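PDB 3OBK: delta-aminolevulinic acid dehydratase from Toxoplasma gondii ME49, which catalyses the condensation of two molecules of 5-aminolevulinic acid to porphobilinogen, an early step of tetrapyrrole biosynthesis. Local coordinates for residues D138-D146 with H229-Q240; M179-V190 with T205-K213. All coordinates share one frame; numbering follows the deposited sequence.

How the interactions relate
From the N terminus, the chain leaves strand 130-135 into the loop holding 138-146, runs through helix 158-175, and reaches strand 179-182. Interaction 2 closes first: 179-190 pairs with 205-213, one parallel strand of the barrel laid beside the next, with helix 189-199 between them. Only after helix 220-226 does 229-240 come back to 138-146, so interaction 1 closes the larger loop and interaction 2 is nested inside it. Their centres are about 17 Å apart, yet they touch, Tyr239 packing on Asp184 and Met185, and Gln240 on Lys213. Both reach the bound porphobilinogen, interaction 1 from loops and interaction 2 through Ser183, just past one barrel strand, and Lys213 on the next.

Interaction 1 of 2, residues D138-D146 with H229-Q240; sequences DPYSSMGHD and HMVGGTDKKTYQ. With PBG (3-[5-(aminomethyl)-4-(carboxymethyl)-1H-pyrrol-3-yl]propanoic acid), chain L.
The ammonium of Lys236 is gripped from several sides: its NZ lies 2.6 Å from Asp146 OD1, in a salt bridge on the syn lone pair of that oxygen, and a water links it to the carbonyl of Gly144. A weak bond joins it to the porphobilinogen acetate. The lysine chain is extended beyond CG, which carries NZ past the Gly144 carbonyl to this cluster. The other oxygen of Asp146, OD2, accepts a hydrogen bond from the product's amino nitrogen N1 at 3.0 Å, so one carboxylate serves lysine and product at once, and a second water ties OD2 to Gln240 NE2.

The His145 ring is held at both nitrogens. NE2 donates to Thr234 OG1 at 2.8 Å, close to the ring plane, while ND1 and Tyr239 OH share a hydrogen bond of 3.0 Å. The Tyr239 hydroxyl also takes the backbone N-H of Asp146, nearly straight at 170°. Over one face of the imidazole sits Met230 CG, 4.3 Å from the ring centroid in a CH-pi contact. Farther out, Val231 N donates to Met143 O at 3.1 Å.

These are two loops over the product site: 138-146 follows strand 130-135 and leads toward helix 158-175, whereas 229-240 runs between helices 220-226 and 247-258, with Arg223 of the former packed on Met230 and Lys236.

Interaction 2 of 2, residues M179-V190 with T205-K213; sequences MVCPSDMMDGRV and TSILAYSCK. With PBG (3-[5-(aminomethyl)-4-(carboxymethyl)-1H-pyrrol-3-yl]propanoic acid), chain L.
A right-handed beta-alpha-beta unit of the TIM barrel brings these segments together: strand 179-182, helix 189-199 and strand 206-211, the two strands running parallel at 25° to each other. Val180 is the hub of the ladder, its N donating to Ser206 O and its O accepting from Leu208 N, both at 2.9 Å. On one face of the sheet Met179 bends at its last torsion (chi3 67°), which lays CE 3.5 Å from Leu208 CB. On the other, Val180 CG2 meets Ile207 CG1, and Val190 from the start of the helix packs its two methyls on Ile207 and Ala209.

Beyond this the ladder weakens to one long, weak bond from Tyr210 N to Pro182 O, and side chains do more of the joining. Ser183 CB sits over the centre of the Tyr210 ring in a CH-pi contact, 3.7 Å from the centroid and 13° off its normal. The backbone of Tyr210 is held from the helix end: Arg189 NH2 donates to Tyr210 O at 3.1 Å, while NE of the same guanidinium makes a salt bridge with Asp184 OD1, in the guanidinium plane. Asp184 OD2 in turn accepts from Met186 N, forming an Asx turn.

At the C-terminal ends of the strands lies the product pocket. Ser183 OG accepts a hydrogen bond from porphobilinogen N1, modelled rather short, and is also hydrogen-bonded to Asp134. Lys213 is extended along its whole length; its NZ donates to Ser183 O at 3.0 Å, on a lone pair in the carbonyl plane. Lys213 NZ also donates to porphobilinogen O1A, a carboxylate oxygen, at 2.8 Å.

Interaction 1 of 2, residues D138-D146 with H229-Q240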
loop_
_atom_site.group_PDB
_atom_site.type_symbol
_atom_site.label_atom_id
_atom_site.label_comp_id
_atom_site.label_asym_id
_atom_site.label_seq_id
_atom_site.Cartn_x
_atom_site.Cartn_y
_atom_site.Cartn_z
ATOM N N ASP A 138 -27.437 6.375 30.567
ATOM C CA ASP A 138 -28.371 7.468 30.317
ATOM C C ASP A 138 -29.816 7.104 30.524
ATOM O O ASP A 138 -30.583 7.955 30.912
ATOM C CB ASP A 138 -28.161 8.235 28.993
ATOM C CG ASP A 138 -27.839 7.363 27.811
ATOM O OD1 ASP A 138 -27.043 6.402 27.917
ATOM O OD2 ASP A 138 -28.324 7.742 26.725
ATOM N N PRO A 139 -30.201 5.845 30.290
ATOM C CA PRO A 139 -31.606 5.555 30.543
ATOM C C PRO A 139 -31.940 5.598 32.018
ATOM O O PRO A 139 -33.105 5.610 32.384
ATOM C CB PRO A 139 -31.794 4.125 29.994
ATOM C CG PRO A 139 -30.623 3.862 29.066
ATOM C CD PRO A 139 -29.512 4.762 29.553
ATOM N N TYR A 140 -30.921 5.573 32.858
ATOM C CA TYR A 140 -31.106 5.540 34.304
ATOM C C TYR A 140 -30.631 6.801 34.977
ATOM O O TYR A 140 -30.715 6.909 36.183
ATOM C CB TYR A 140 -30.310 4.378 34.874
ATOM C CG TYR A 140 -30.641 3.069 34.210
ATOM C CD1 TYR A 140 -31.669 2.265 34.691
ATOM C CD2 TYR A 140 -29.927 2.632 33.095
ATOM C CE1 TYR A 140 -31.951 1.072 34.102
ATOM C CE2 TYR A 140 -30.226 1.450 32.495
ATOM C CZ TYR A 140 -31.233 0.679 33.001
ATOM O OH TYR A 140 -31.526 -0.503 32.395
ATOM N N SER A 141 -30.110 7.735 34.197
ATOM C CA SER A 141 -29.476 8.918 34.742
ATOM C C SER A 141 -30.474 10.054 34.816
ATOM O O SER A 141 -31.158 10.353 33.841
ATOM C CB SER A 141 -28.283 9.337 33.880
ATOM O OG SER A 141 -27.931 10.675 34.129
ATOM N N SER A 142 -30.535 10.699 35.970
ATOM C CA SER A 142 -31.429 11.850 36.149
ATOM C C SER A 142 -30.912 13.067 35.419
ATOM O O SER A 142 -31.576 14.114 35.393
ATOM C CB SER A 142 -31.632 12.175 37.647
ATOM O OG SER A 142 -30.433 12.217 38.401
ATOM N N MET A 143 -29.713 12.935 34.849
ATOM C CA MET A 143 -29.070 14.006 34.113
ATOM C C MET A 143 -29.135 13.777 32.615
ATOM O O MET A 143 -28.771 14.658 31.850
ATOM C CB MET A 143 -27.617 14.109 34.532
ATOM C CG MET A 143 -27.421 14.291 36.040
ATOM S SD MET A 143 -27.686 15.975 36.525
ATOM C CE MET A 143 -29.327 15.923 37.214
ATOM N N GLY A 144 -29.612 12.611 32.192
ATOM C CA GLY A 144 -29.605 12.264 30.778
ATOM C C GLY A 144 -28.212 12.125 30.168
ATOM O O GLY A 144 -28.025 12.364 28.987
ATOM N N HIS A 145 -27.228 11.737 30.982
ATOM C CA HIS A 145 -25.892 11.433 30.482
ATOM C C HIS A 145 -25.526 9.951 30.612
ATOM O O HIS A 145 -26.041 9.247 31.486
ATOM C CB HIS A 145 -24.872 12.314 31.176
ATOM C CG HIS A 145 -24.919 13.727 30.717
ATOM N ND1 HIS A 145 -24.271 14.153 29.582
ATOM C CD2 HIS A 145 -25.578 14.802 31.205
ATOM C CE1 HIS A 145 -24.500 15.442 29.411
ATOM N NE2 HIS A 145 -25.304 15.858 30.373
ATOM N N ASP A 146 -24.642 9.498 29.720
ATOM C CA ASP A 146 -24.212 8.100 29.665
ATOM C C ASP A 146 -23.274 7.740 30.808
ATOM O O ASP A 146 -22.987 6.581 31.019
ATOM C CB ASP A 146 -23.496 7.790 28.351
ATOM C CG ASP A 146 -24.360 8.028 27.115
ATOM O OD1 ASP A 146 -25.217 8.929 27.110
ATOM O OD2 ASP A 146 -24.127 7.345 26.110
ATOM N N HIS A 229 -33.588 12.997 27.535
ATOM C CA HIS A 229 -32.944 14.222 27.132
ATOM C C HIS A 229 -32.062 14.794 28.239
ATOM O O HIS A 229 -32.422 14.760 29.411
ATOM C CB HIS A 229 -33.994 15.233 26.712
ATOM C CG HIS A 229 -34.607 14.931 25.386
ATOM N ND1 HIS A 229 -33.957 15.188 24.196
ATOM C CD2 HIS A 229 -35.801 14.381 25.059
ATOM C CE1 HIS A 229 -34.732 14.818 23.192
ATOM N NE2 HIS A 229 -35.855 14.329 23.687
ATOM N N MET A 230 -30.909 15.310 27.835
ATOM C CA MET A 230 -29.926 15.883 28.734
ATOM C C MET A 230 -30.505 17.100 29.453
ATOM O O MET A 230 -31.230 17.905 28.864
ATOM C CB MET A 230 -28.674 16.323 27.963
ATOM C CG MET A 230 -27.893 15.226 27.242
ATOM S SD MET A 230 -28.380 14.892 25.508
ATOM C CE MET A 230 -28.081 16.492 24.719
ATOM N N VAL A 231 -30.151 17.235 30.723
ATOM C CA VAL A 231 -30.647 18.315 31.555
ATOM C C VAL A 231 -29.866 19.600 31.330
ATOM O O VAL A 231 -28.671 19.551 31.006
ATOM C CB VAL A 231 -30.559 17.916 33.044
ATOM C CG1 VAL A 231 -30.498 19.131 33.957
ATOM C CG2 VAL A 231 -31.746 17.021 33.398
ATOM N N GLY A 232 -30.546 20.740 31.487
ATOM C CA GLY A 232 -29.875 22.031 31.717
ATOM C C GLY A 232 -29.176 22.622 30.510
ATOM O O GLY A 232 -28.275 23.470 30.654
ATOM N N GLY A 233 -29.588 22.198 29.313
ATOM C CA GLY A 233 -28.908 22.625 28.085
ATOM C C GLY A 233 -27.515 22.012 27.860
ATOM O O GLY A 233 -26.768 22.490 26.997
ATOM N N THR A 234 -27.153 20.961 28.603
ATOM C CA THR A 234 -25.866 20.308 28.404
ATOM C C THR A 234 -25.864 19.456 27.127
ATOM O O THR A 234 -26.920 19.230 26.528
ATOM C CB THR A 234 -25.475 19.441 29.611
ATOM O OG1 THR A 234 -26.453 18.404 29.826
ATOM C CG2 THR A 234 -25.321 20.320 30.867
ATOM N N ASP A 235 -24.689 19.009 26.694
ATOM C CA ASP A 235 -24.584 18.138 25.522
ATOM C C ASP A 235 -23.564 17.037 25.762
ATOM O O ASP A 235 -22.995 16.947 26.828
ATOM C CB ASP A 235 -24.267 18.943 24.270
ATOM C CG ASP A 235 -22.896 19.587 24.324
ATOM O OD1 ASP A 235 -21.937 18.943 24.765
ATOM O OD2 ASP A 235 -22.775 20.749 23.920
ATOM N N LYS A 236 -23.346 16.181 24.779
ATOM C CA LYS A 236 -22.488 15.022 24.986
ATOM C C LYS A 236 -21.172 15.135 24.231
ATOM O O LYS A 236 -20.511 14.154 23.954
ATOM C CB LYS A 236 -23.232 13.730 24.614
ATOM C CG LYS A 236 -24.594 13.568 25.269
ATOM C CD LYS A 236 -25.116 12.157 25.108
ATOM C CE LYS A 236 -26.365 11.847 25.947
ATOM N NZ LYS A 236 -26.844 10.427 25.730
ATOM N N LYS A 237 -20.760 16.343 23.944
ATOM C CA LYS A 237 -19.616 16.538 23.077
ATOM C C LYS A 237 -18.276 16.259 23.746
ATOM O O LYS A 237 -17.284 16.088 23.057
ATOM C CB LYS A 237 -19.636 17.941 22.494
ATOM C CG LYS A 237 -20.811 18.178 21.599
ATOM C CD LYS A 237 -20.817 19.599 21.074
ATOM C CE LYS A 237 -22.113 19.895 20.304
ATOM N NZ LYS A 237 -22.010 21.246 19.780
ATOM N N THR A 238 -18.263 16.194 25.077
ATOM C CA THR A 238 -17.078 15.801 25.826
ATOM C C THR A 238 -16.837 14.274 25.816
ATOM O O THR A 238 -15.896 13.798 26.459
ATOM C CB THR A 238 -17.161 16.304 27.315
ATOM O OG1 THR A 238 -18.391 15.858 27.914
ATOM C CG2 THR A 238 -17.066 17.826 27.397
ATOM N N TYR A 239 -17.688 13.506 25.122
ATOM C CA TYR A 239 -17.493 12.074 24.997
ATOM C C TYR A 239 -17.906 11.442 23.661
ATOM O O TYR A 239 -17.144 10.638 23.123
ATOM C CB TYR A 239 -18.113 11.289 26.173
ATOM C CG TYR A 239 -19.573 11.468 26.546
ATOM C CD1 TYR A 239 -19.969 12.458 27.434
ATOM C CD2 TYR A 239 -20.534 10.572 26.123
ATOM C CE1 TYR A 239 -21.297 12.599 27.838
ATOM C CE2 TYR A 239 -21.881 10.698 26.536
ATOM C CZ TYR A 239 -22.246 11.721 27.402
ATOM O OH TYR A 239 -23.558 11.858 27.834
ATOM N N GLN A 240 -19.088 11.758 23.138
ATOM C CA GLN A 240 -19.374 11.405 21.753
ATOM C C GLN A 240 -18.461 12.231 20.830
ATOM O O GLN A 240 -17.977 13.295 21.199
ATOM C CB GLN A 240 -20.840 11.572 21.438
ATOM C CG GLN A 240 -21.736 10.592 22.252
ATOM C CD GLN A 240 -23.238 10.847 22.095
ATOM O OE1 GLN A 240 -23.672 11.797 21.437
ATOM N NE2 GLN A 240 -24.040 9.997 22.731
HETATM C CHA PBG L . -27.557 5.708 24.837
HETATM C C1A PBG L . -28.083 5.461 23.462
HETATM C C2A PBG L . -28.519 6.425 22.557
HETATM C C3A PBG L . -28.909 5.735 21.425
HETATM C C4A PBG L . -28.619 4.399 21.637
HETATM N NA PBG L . -28.149 4.253 22.883
HETATM C C5A PBG L . -28.726 7.904 22.782
HETATM C C6A PBG L . -27.523 8.724 22.963
HETATM O O1A PBG L . -26.466 8.117 23.283
HETATM O O2A PBG L . -27.596 9.971 22.885
HETATM C C7A PBG L . -29.521 6.340 20.221
HETATM C C8A PBG L . -30.140 5.412 19.244
HETATM C C9A PBG L . -31.013 5.982 18.205
HETATM O O3A PBG L . -31.832 5.233 17.682
HETATM O O4A PBG L . -31.167 7.201 18.031
HETATM N N1 PBG L . -26.190 5.398 25.103
HETATM O O HOH W 1 -29.312 11.357 26.726
HETATM O O HOH W 2 -22.541 7.901 24.069
#

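Interaction 2 of 2, residues M179-V190 with T205-K213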
loop_
_atom_site.group_PDB
_atom_site.type_symbol
_atom_site.label_atom_id
_atom_site.label_comp_id
_atom_site.label_asym_id
_atom_site.label_seq_id
_atom_site.Cartn_x
_atom_site.Cartn_y
_atom_site.Cartn_z
ATOM N N MET A 179 -25.091 -10.492 23.993
ATOM C CA MET A 179 -24.131 -9.438 23.767
ATOM C C MET A 179 -24.435 -8.263 24.683
ATOM O O MET A 179 -25.585 -7.872 24.821
ATOM C CB MET A 179 -24.229 -8.896 22.329
ATOM C CG MET A 179 -24.122 -9.873 21.154
ATOM S SD MET A 179 -23.558 -9.053 19.572
ATOM C CE MET A 179 -21.876 -8.639 20.065
ATOM N N VAL A 180 -23.412 -7.655 25.269
ATOM C CA VAL A 180 -23.569 -6.314 25.842
ATOM C C VAL A 180 -22.990 -5.322 24.829
ATOM O O VAL A 180 -21.988 -5.597 24.177
ATOM C CB VAL A 180 -22.935 -6.195 27.249
ATOM C CG1 VAL A 180 -23.584 -7.222 28.214
ATOM C CG2 VAL A 180 -21.443 -6.404 27.195
ATOM N N CYS A 181 -23.645 -4.173 24.700
ATOM C CA CYS A 181 -23.317 -3.160 23.695
ATOM C C CYS A 181 -23.055 -1.808 24.333
ATOM O O CYS A 181 -23.983 -1.013 24.488
ATOM C CB CYS A 181 -24.478 -3.046 22.718
ATOM S SG CYS A 181 -24.988 -4.666 22.084
ATOM N N PRO A 182 -21.796 -1.543 24.726
ATOM C CA PRO A 182 -21.539 -0.303 25.426
ATOM C C PRO A 182 -21.560 0.889 24.501
ATOM O O PRO A 182 -20.684 1.023 23.658
ATOM C CB PRO A 182 -20.145 -0.502 26.054
ATOM C CG PRO A 182 -19.722 -1.915 25.758
ATOM C CD PRO A 182 -20.680 -2.496 24.779
ATOM N N SER A 183 -22.531 1.774 24.701
ATOM C CA SER A 183 -22.737 2.936 23.840
ATOM C C SER A 183 -22.307 4.233 24.515
ATOM O O SER A 183 -22.661 5.325 24.060
ATOM C CB SER A 183 -24.202 3.037 23.478
ATOM O OG SER A 183 -24.975 3.211 24.648
ATOM N N ASP A 184 -21.485 4.100 25.551
ATOM C CA ASP A 184 -21.180 5.180 26.490
ATOM C C ASP A 184 -20.113 6.146 26.043
ATOM O O ASP A 184 -20.136 7.294 26.457
ATOM C CB ASP A 184 -20.676 4.560 27.789
ATOM C CG ASP A 184 -19.585 3.538 27.542
ATOM O OD1 ASP A 184 -19.921 2.453 27.013
ATOM O OD2 ASP A 184 -18.404 3.838 27.843
ATOM N N MET A 185 -19.149 5.649 25.266
ATOM C CA MET A 185 -17.983 6.393 24.798
ATOM C C MET A 185 -17.043 6.873 25.917
ATOM O O MET A 185 -16.297 7.861 25.765
ATOM C CB MET A 185 -18.405 7.510 23.851
ATOM C CG MET A 185 -18.944 7.008 22.514
ATOM S SD MET A 185 -17.745 6.132 21.466
ATOM C CE MET A 185 -16.813 7.493 20.803
ATOM N N MET A 186 -17.031 6.148 27.033
ATOM C CA MET A 186 -16.002 6.358 28.041
ATOM C C MET A 186 -14.748 5.750 27.499
ATOM O O MET A 186 -14.803 4.821 26.713
ATOM C CB MET A 186 -16.356 5.689 29.358
ATOM C CG MET A 186 -17.608 6.264 30.018
ATOM S SD MET A 186 -17.499 8.038 30.347
ATOM C CE MET A 186 -18.352 8.844 28.971
ATOM N N ASP A 187 -13.610 6.281 27.900
ATOM C CA ASP A 187 -12.357 5.724 27.496
ATOM C C ASP A 187 -12.098 4.433 28.227
ATOM O O ASP A 187 -12.285 4.348 29.426
ATOM C CB ASP A 187 -11.242 6.714 27.776
ATOM C CG ASP A 187 -11.212 7.818 26.773
ATOM O OD1 ASP A 187 -11.644 7.568 25.632
ATOM O OD2 ASP A 187 -10.791 8.943 27.121
ATOM N N GLY A 188 -11.681 3.416 27.491
ATOM C CA GLY A 188 -11.218 2.182 28.121
ATOM C C GLY A 188 -12.284 1.244 28.626
ATOM O O GLY A 188 -11.961 0.230 29.206
ATOM N N ARG A 189 -13.557 1.530 28.381
ATOM C CA ARG A 189 -14.598 0.655 28.937
ATOM C C ARG A 189 -14.582 -0.759 28.358
ATOM O O ARG A 189 -14.922 -1.701 29.074
ATOM C CB ARG A 189 -16.008 1.301 28.855
ATOM C CG ARG A 189 -16.844 1.057 27.616
ATOM C CD ARG A 189 -16.388 1.854 26.402
ATOM N NE ARG A 189 -17.540 2.245 25.590
ATOM C CZ ARG A 189 -17.481 2.668 24.332
ATOM N NH1 ARG A 189 -16.328 2.748 23.699
ATOM N NH2 ARG A 189 -18.603 2.987 23.686
ATOM N N VAL A 190 -14.183 -0.926 27.089
ATOM C CA VAL A 190 -14.270 -2.256 26.482
ATOM C C VAL A 190 -13.422 -3.231 27.273
ATOM O O VAL A 190 -13.883 -4.274 27.693
ATOM C CB VAL A 190 -13.880 -2.314 24.982
ATOM C CG1 VAL A 190 -13.875 -3.761 24.527
ATOM C CG2 VAL A 190 -14.869 -1.470 24.097
ATOM N N THR A 205 -20.131 -14.244 26.866
ATOM C CA THR A 205 -20.871 -13.048 26.583
ATOM C C THR A 205 -20.039 -12.129 25.703
ATOM O O THR A 205 -18.900 -11.796 26.039
ATOM C CB THR A 205 -21.231 -12.320 27.883
ATOM O OG1 THR A 205 -22.003 -13.187 28.724
ATOM C CG2 THR A 205 -22.052 -11.075 27.607
ATOM N N SER A 206 -20.620 -11.711 24.588
ATOM C CA SER A 206 -19.949 -10.862 23.602
ATOM C C SER A 206 -20.051 -9.381 23.911
ATOM O O SER A 206 -20.871 -8.945 24.719
ATOM C CB SER A 206 -20.540 -11.099 22.223
ATOM O OG SER A 206 -20.426 -12.460 21.851
ATOM N N ILE A 207 -19.181 -8.611 23.267
ATOM C CA ILE A 207 -19.183 -7.169 23.397
ATOM C C ILE A 207 -19.292 -6.580 21.990
ATOM O O ILE A 207 -18.409 -6.755 21.177
ATOM C CB ILE A 207 -17.913 -6.667 24.079
ATOM C CG1 ILE A 207 -17.883 -7.110 25.542
ATOM C CG2 ILE A 207 -17.807 -5.131 24.013
ATOM C CD1 ILE A 207 -16.531 -6.908 26.236
ATOM N N LEU A 208 -20.408 -5.918 21.716
ATOM C CA LEU A 208 -20.549 -5.104 20.516
ATOM C C LEU A 208 -20.126 -3.667 20.881
ATOM O O LEU A 208 -20.856 -2.931 21.568
ATOM C CB LEU A 208 -21.979 -5.183 20.005
ATOM C CG LEU A 208 -22.567 -4.295 18.883
ATOM C CD1 LEU A 208 -21.587 -3.863 17.818
ATOM C CD2 LEU A 208 -23.784 -5.038 18.276
ATOM N N ALA A 209 -18.918 -3.290 20.469
ATOM C CA ALA A 209 -18.346 -2.015 20.914
ATOM C C ALA A 209 -18.824 -0.928 19.989
ATOM O O ALA A 209 -18.669 -1.032 18.776
ATOM C CB ALA A 209 -16.807 -2.089 20.935
ATOM N N TYR A 210 -19.434 0.109 20.538
ATOM C CA TYR A 210 -19.693 1.323 19.764
ATOM C C TYR A 210 -18.375 2.080 19.731
ATOM O O TYR A 210 -18.078 2.774 20.668
ATOM C CB TYR A 210 -20.756 2.174 20.418
ATOM C CG TYR A 210 -22.166 1.685 20.325
ATOM C CD1 TYR A 210 -22.619 0.668 21.115
ATOM C CD2 TYR A 210 -23.078 2.310 19.497
ATOM C CE1 TYR A 210 -23.959 0.238 21.057
ATOM C CE2 TYR A 210 -24.408 1.893 19.423
ATOM C CZ TYR A 210 -24.851 0.853 20.206
ATOM O OH TYR A 210 -26.191 0.451 20.142
ATOM N N SER A 211 -17.568 1.905 18.678
ATOM C CA SER A 211 -16.252 2.568 18.596
ATOM C C SER A 211 -16.350 3.969 18.102
ATOM O O SER A 211 -15.743 4.851 18.682
ATOM C CB SER A 211 -15.307 1.867 17.633
ATOM O OG SER A 211 -15.197 0.535 17.982
ATOM N N CYS A 212 -17.077 4.147 17.006
ATOM C CA CYS A 212 -17.188 5.432 16.349
ATOM C C CYS A 212 -18.634 5.919 16.438
ATOM O O CYS A 212 -19.425 5.737 15.532
ATOM C CB CYS A 212 -16.720 5.303 14.895
ATOM S SG CYS A 212 -15.194 4.319 14.734
ATOM N N LYS A 213 -18.972 6.485 17.588
ATOM C CA LYS A 213 -20.303 6.991 17.872
ATOM C C LYS A 213 -20.188 8.500 17.967
ATOM O O LYS A 213 -19.433 9.005 18.789
ATOM C CB LYS A 213 -20.833 6.441 19.181
ATOM C CG LYS A 213 -22.110 7.109 19.590
ATOM C CD LYS A 213 -22.751 6.392 20.750
ATOM C CE LYS A 213 -24.094 6.975 21.045
ATOM N NZ LYS A 213 -24.762 6.202 22.060
HETATM C CHA PBG L . -27.557 5.708 24.837
HETATM C C1A PBG L . -28.083 5.461 23.462
HETATM C C2A PBG L . -28.519 6.425 22.557
HETATM C C3A PBG L . -28.909 5.735 21.425
HETATM C C4A PBG L . -28.619 4.399 21.637
HETATM N NA PBG L . -28.149 4.253 22.883
HETATM C C5A PBG L . -28.726 7.904 22.782
HETATM C C6A PBG L . -27.523 8.724 22.963
HETATM O O1A PBG L . -26.466 8.117 23.283
HETATM O O2A PBG L . -27.596 9.971 22.885
HETATM C C7A PBG L . -29.521 6.340 20.221
HETATM C C8A PBG L . -30.140 5.412 19.244
HETATM C C9A PBG L . -31.013 5.982 18.205
HETATM O O3A PBG L . -31.832 5.233 17.682
HETATM O O4A PBG L . -31.167 7.201 18.031
HETATM N N1 PBG L . -26.190 5.398 25.103
HETATM O O HOH W 3 -14.668 3.240 21.499
#